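Local atomic coordinates of segregation and condensation protein A (PDB entry 6IVH), a protein that probably bridges Smc proteins, as a kleisin, in an archaeal condensin without kite subunits that organises chromosomes, here as its N-terminal domain. Residues A[23-26]-A[27-30]; A[31-34]-A[35-39]. All coordinates share one frame; numbering follows the deposited sequence.

Contact 1 (A[23-26]-A[27-30]); sequences KVDP and WNID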
loop_
_atom_site.group_PDB
_atom_site.type_symbol
_atom_site.label_atom_id
_atom_site.label_comp_id
_atom_site.label_asym_id
_atom_site.label_seq_id
_atom_site.Cartn_x
_atom_site.Cartn_y
_atom_site.Cartn_z
ATOM N N LYS A 23 -5.196 11.919 -3.488
ATOM C CA LYS A 23 -3.948 11.962 -2.738
ATOM C C LYS A 23 -2.783 11.321 -3.478
ATOM O O LYS A 23 -1.629 11.661 -3.196
ATOM C CB LYS A 23 -4.117 11.282 -1.377
ATOM C CG LYS A 23 -4.847 12.128 -0.348
ATOM C CD LYS A 23 -4.729 11.522 1.041
ATOM C CE LYS A 23 -5.323 12.439 2.101
ATOM N NZ LYS A 23 -4.660 13.774 2.129
ATOM N N VAL A 24 -3.050 10.397 -4.403
ATOM C CA VAL A 24 -2.018 9.796 -5.236
ATOM C C VAL A 24 -2.473 9.877 -6.687
ATOM O O VAL A 24 -3.666 9.962 -6.987
ATOM C CB VAL A 24 -1.715 8.330 -4.847
ATOM C CG1 VAL A 24 -1.498 8.202 -3.349
ATOM C CG2 VAL A 24 -2.832 7.410 -5.305
ATOM N N ASP A 25 -1.502 9.861 -7.596
ATOM C CA ASP A 25 -1.816 9.813 -9.015
ATOM C C ASP A 25 -1.854 8.362 -9.471
ATOM O O ASP A 25 -0.828 7.674 -9.389
ATOM C CB ASP A 25 -0.800 10.592 -9.829
ATOM C CG ASP A 25 -1.123 10.587 -11.311
ATOM O OD1 ASP A 25 -2.298 10.349 -11.656
ATOM O OD2 ASP A 25 -0.224 10.833 -12.140
ATOM N N PRO A 26 -2.996 7.861 -9.951
ATOM C CA PRO A 26 -3.082 6.434 -10.303
ATOM C C PRO A 26 -2.100 6.007 -11.377
ATOM O O PRO A 26 -1.747 4.822 -11.439
ATOM C CB PRO A 26 -4.533 6.279 -10.778
ATOM C CG PRO A 26 -5.261 7.442 -10.196
ATOM C CD PRO A 26 -4.278 8.560 -10.128
ATOM N N TRP A 27 -1.642 6.928 -12.225
ATOM C CA TRP A 27 -0.733 6.549 -13.299
ATOM C C TRP A 27 0.737 6.650 -12.903
ATOM O O TRP A 27 1.556 5.886 -13.429
ATOM C CB TRP A 27 -1.002 7.390 -14.551
ATOM C CG TRP A 27 -2.353 7.137 -15.184
ATOM C CD1 TRP A 27 -3.387 8.023 -15.285
ATOM C CD2 TRP A 27 -2.811 5.920 -15.795
ATOM N NE1 TRP A 27 -4.454 7.439 -15.921
ATOM C CE2 TRP A 27 -4.128 6.149 -16.244
ATOM C CE3 TRP A 27 -2.237 4.662 -16.006
ATOM C CZ2 TRP A 27 -4.880 5.168 -16.890
ATOM C CZ3 TRP A 27 -2.987 3.688 -16.647
ATOM C CH2 TRP A 27 -4.293 3.948 -17.082
ATOM N N ASN A 28 1.109 7.556 -11.992
ATOM C CA ASN A 28 2.469 7.558 -11.443
ATOM C C ASN A 28 2.392 7.598 -9.911
ATOM O O ASN A 28 2.266 8.641 -9.266
ATOM C CB ASN A 28 3.347 8.687 -12.069
ATOM C CG ASN A 28 3.139 10.075 -11.461
ATOM O OD1 ASN A 28 2.059 10.428 -10.999
ATOM N ND2 ASN A 28 4.197 10.880 -11.487
ATOM N N ILE A 29 2.452 6.417 -9.310
ATOM C CA ILE A 29 2.451 6.285 -7.860
ATOM C C ILE A 29 3.892 6.217 -7.380
ATOM O O ILE A 29 4.700 5.454 -7.923
ATOM C CB ILE A 29 1.667 5.037 -7.417
ATOM C CG1 ILE A 29 0.264 5.025 -8.026
ATOM C CG2 ILE A 29 1.598 4.966 -5.900
ATOM C CD1 ILE A 29 -0.571 3.850 -7.573
ATOM N N ASP A 30 4.222 7.013 -6.368
ATOM C CA ASP A 30 5.532 6.948 -5.728
ATOM C C ASP A 30 5.421 6.013 -4.529
ATOM O O ASP A 30 4.794 6.358 -3.522
ATOM C CB ASP A 30 6.001 8.340 -5.310
ATOM C CG ASP A 30 7.484 8.381 -4.966
ATOM O OD1 ASP A 30 8.043 7.335 -4.576
ATOM O OD2 ASP A 30 8.091 9.468 -5.088
#
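The backbone reverses between D25 and N28, whose CA atoms are 5.4 Å apart, with P26 and W27 at the corner. The corner residues have the helical backbone angles of a type I beta turn. The turn leads into the short strand 29-30, which pairs with strand 104-105. The ends of the D25 and N28 side chains meet beside the turn. These side chains cross at about a right angle, with the carboxylate and amide planes 69° apart. D25 has CG anti to its own N (chi1 -179°), which carries the carboxylate out beside N28. With an alanine here, the N28 amide is likely to lose the carboxylate it rests against and become freer to turn. At the corner, W27 CB sits 3.6 Å from P26 C, and the indole approaches the P26 backbone obliquely. P26 itself rests on V19 of helix 11-20. The buried I29 side chain packs on L34 of helix 31-47 and on F107 and L110 of helix 107-120. D30 ends the strand as the N-cap of helix 31-47: OD1 accepts from V32 N and forms a salt bridge with R103. I29 CG1, anti to its carbonyl carbon (chi1 -53°), stands 3.2 Å from D25 O.

Contact 2 (A[31-34]-A[35-39]); sequences IVDL and TEKYI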
loop_
_atom_site.group_PDB
_atom_site.type_symbol
_atom_site.label_atom_id
_atom_site.label_comp_id
_atom_site.label_asym_id
_atom_site.label_seq_id
_atom_site.Cartn_x
_atom_site.Cartn_y
_atom_site.Cartn_z
ATOM N N ILE A 31 6.033 4.828 -4.634
ATOM C CA ILE A 31 5.870 3.807 -3.600
ATOM C C ILE A 31 6.455 4.274 -2.273
ATOM O O ILE A 31 6.009 3.844 -1.202
ATOM C CB ILE A 31 6.493 2.471 -4.059
ATOM C CG1 ILE A 31 6.095 1.336 -3.115
ATOM C CG2 ILE A 31 8.003 2.575 -4.130
ATOM C CD1 ILE A 31 4.608 1.109 -3.034
ATOM N N VAL A 32 7.452 5.161 -2.314
ATOM C CA VAL A 32 7.994 5.723 -1.082
ATOM C C VAL A 32 7.001 6.700 -0.466
ATOM O O VAL A 32 6.741 6.672 0.742
ATOM C CB VAL A 32 9.354 6.392 -1.353
ATOM C CG1 VAL A 32 9.891 7.046 -0.088
ATOM C CG2 VAL A 32 10.348 5.372 -1.893
ATOM N N ASP A 33 6.421 7.572 -1.292
ATOM C CA ASP A 33 5.436 8.520 -0.787
ATOM C C ASP A 33 4.106 7.842 -0.486
ATOM O O ASP A 33 3.377 8.281 0.409
ATOM C CB ASP A 33 5.241 9.656 -1.791
ATOM C CG ASP A 33 6.535 10.385 -2.103
ATOM O OD1 ASP A 33 7.474 10.314 -1.280
ATOM O OD2 ASP A 33 6.613 11.031 -3.170
ATOM N N LEU A 34 3.777 6.771 -1.216
ATOM C CA LEU A 34 2.515 6.073 -0.994
ATOM C C LEU A 34 2.512 5.317 0.328
ATOM O O LEU A 34 1.454 5.176 0.954
ATOM C CB LEU A 34 2.239 5.114 -2.155
ATOM C CG LEU A 34 0.928 4.316 -2.216
ATOM C CD1 LEU A 34 0.995 3.009 -1.425
ATOM C CD2 LEU A 34 -0.244 5.166 -1.755
ATOM N N THR A 35 3.673 4.826 0.765
ATOM C CA THR A 35 3.721 3.963 1.941
ATOM C C THR A 35 3.251 4.698 3.192
ATOM O O THR A 35 2.423 4.182 3.952
ATOM C CB THR A 35 5.136 3.418 2.132
ATOM O OG1 THR A 35 5.516 2.673 0.968
ATOM C CG2 THR A 35 5.194 2.508 3.351
ATOM N N GLU A 36 3.758 5.910 3.420
ATOM C CA GLU A 36 3.366 6.630 4.627
ATOM C C GLU A 36 1.942 7.165 4.528
ATOM O O GLU A 36 1.255 7.275 5.548
ATOM C CB GLU A 36 4.352 7.764 4.922
ATOM C CG GLU A 36 4.195 8.392 6.313
ATOM C CD GLU A 36 4.410 7.401 7.452
ATOM O OE1 GLU A 36 5.074 6.367 7.230
ATOM O OE2 GLU A 36 3.919 7.666 8.571
ATOM N N LYS A 37 1.477 7.495 3.319
ATOM C CA LYS A 37 0.074 7.866 3.150
ATOM C C LYS A 37 -0.842 6.704 3.518
ATOM O O LYS A 37 -1.901 6.903 4.126
ATOM C CB LYS A 37 -0.189 8.319 1.713
ATOM C CG LYS A 37 0.578 9.562 1.289
ATOM C CD LYS A 37 0.152 10.014 -0.100
ATOM C CE LYS A 37 0.954 11.218 -0.570
ATOM N NZ LYS A 37 2.347 10.847 -0.936
ATOM N N TYR A 38 -0.445 5.480 3.158
ATOM C CA TYR A 38 -1.197 4.301 3.572
ATOM C C TYR A 38 -1.187 4.149 5.087
ATOM O O TYR A 38 -2.220 3.851 5.698
ATOM C CB TYR A 38 -0.616 3.053 2.903
ATOM C CG TYR A 38 -1.322 1.762 3.257
ATOM C CD1 TYR A 38 -0.940 1.016 4.367
ATOM C CD2 TYR A 38 -2.361 1.283 2.473
ATOM C CE1 TYR A 38 -1.583 -0.165 4.689
ATOM C CE2 TYR A 38 -3.009 0.106 2.787
ATOM C CZ TYR A 38 -2.617 -0.615 3.894
ATOM O OH TYR A 38 -3.263 -1.789 4.206
ATOM N N ILE A 39 -0.024 4.346 5.710
ATOM C CA ILE A 39 0.075 4.215 7.160
ATOM C C ILE A 39 -0.691 5.336 7.852
ATOM O O ILE A 39 -1.334 5.119 8.887
ATOM C CB ILE A 39 1.553 4.183 7.586
ATOM C CG1 ILE A 39 2.219 2.903 7.071
ATOM C CG2 ILE A 39 1.683 4.305 9.096
ATOM C CD1 ILE A 39 3.685 2.782 7.435
#
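The carbonyl oxygen of I31 is gripped twice by T35, one turn further along the helix. T35 OG1 donates to I31 O at 2.5 Å, and the donor lies almost straight out from the carbonyl, at a C=O...O angle of 168°. The backbone T35 N gives a second, weak bond to I31 O at 3.2 Å. A chi1 of -59° sets OG1 beside the backbone N of T35 and turns it back toward I31. This buried hydroxyl lies between two carbonyl oxygens, I31 O and L63 O of helix 54-72, and its one hydrogen must be shared or divided between them. The next turn is held by Y38 N, which donates to L34 O at 2.9 Å. Y38 CB lies 3.5 Å from the same oxygen. The phenol ring runs on between helices 11-20 and 54-72, where Y38 OH bonds to A56 O. L34 leaves the helix on the side of helix 11-20 and packs on L15 and L18. K37, partly exposed, lies against V24 of the preceding loop. Its chain passes over the carbonyl of D33, with CG 3.2 Å from D33 O. The bend at chi4 (73°) brings NZ back to D33 O at 3.1 Å, a weak bond. The D33 carboxylate is not in contact with this ammonium: D33 OD2 is 4.8 Å from K37 NZ. The carboxylates of D33 and D30 approach each other, and R103 and K37 may offset their charge. A threonine hydroxyl folded back onto the carbonyl four residues earlier is a familiar alpha-helical motif; here it lies in the first turns of helix 31-47, within the helical N-terminal domain of a kleisin.

In the fold
From the N terminus, the chain leaves helix 11-20 and enters the loop that contact 1 closes with its turn at 25-28. Strand 29-30 follows, and D30 passes the chain directly to helix 31-47, where contact 2 begins. The two contacts are therefore consecutive; they neither nest nor cross. The loop folds back on the helix: V24 CG1 lies 3.7 Å from L34 CD2, and I29 CG2 lies 3.8 Å from L34 CG. L34 thus receives side chains from before and after the turn. V24 also packs on K37. Together the contacts tie helix 11-20, the small two-stranded sheet and helix 107-120 to helix 31-47, which rests on helix 54-72.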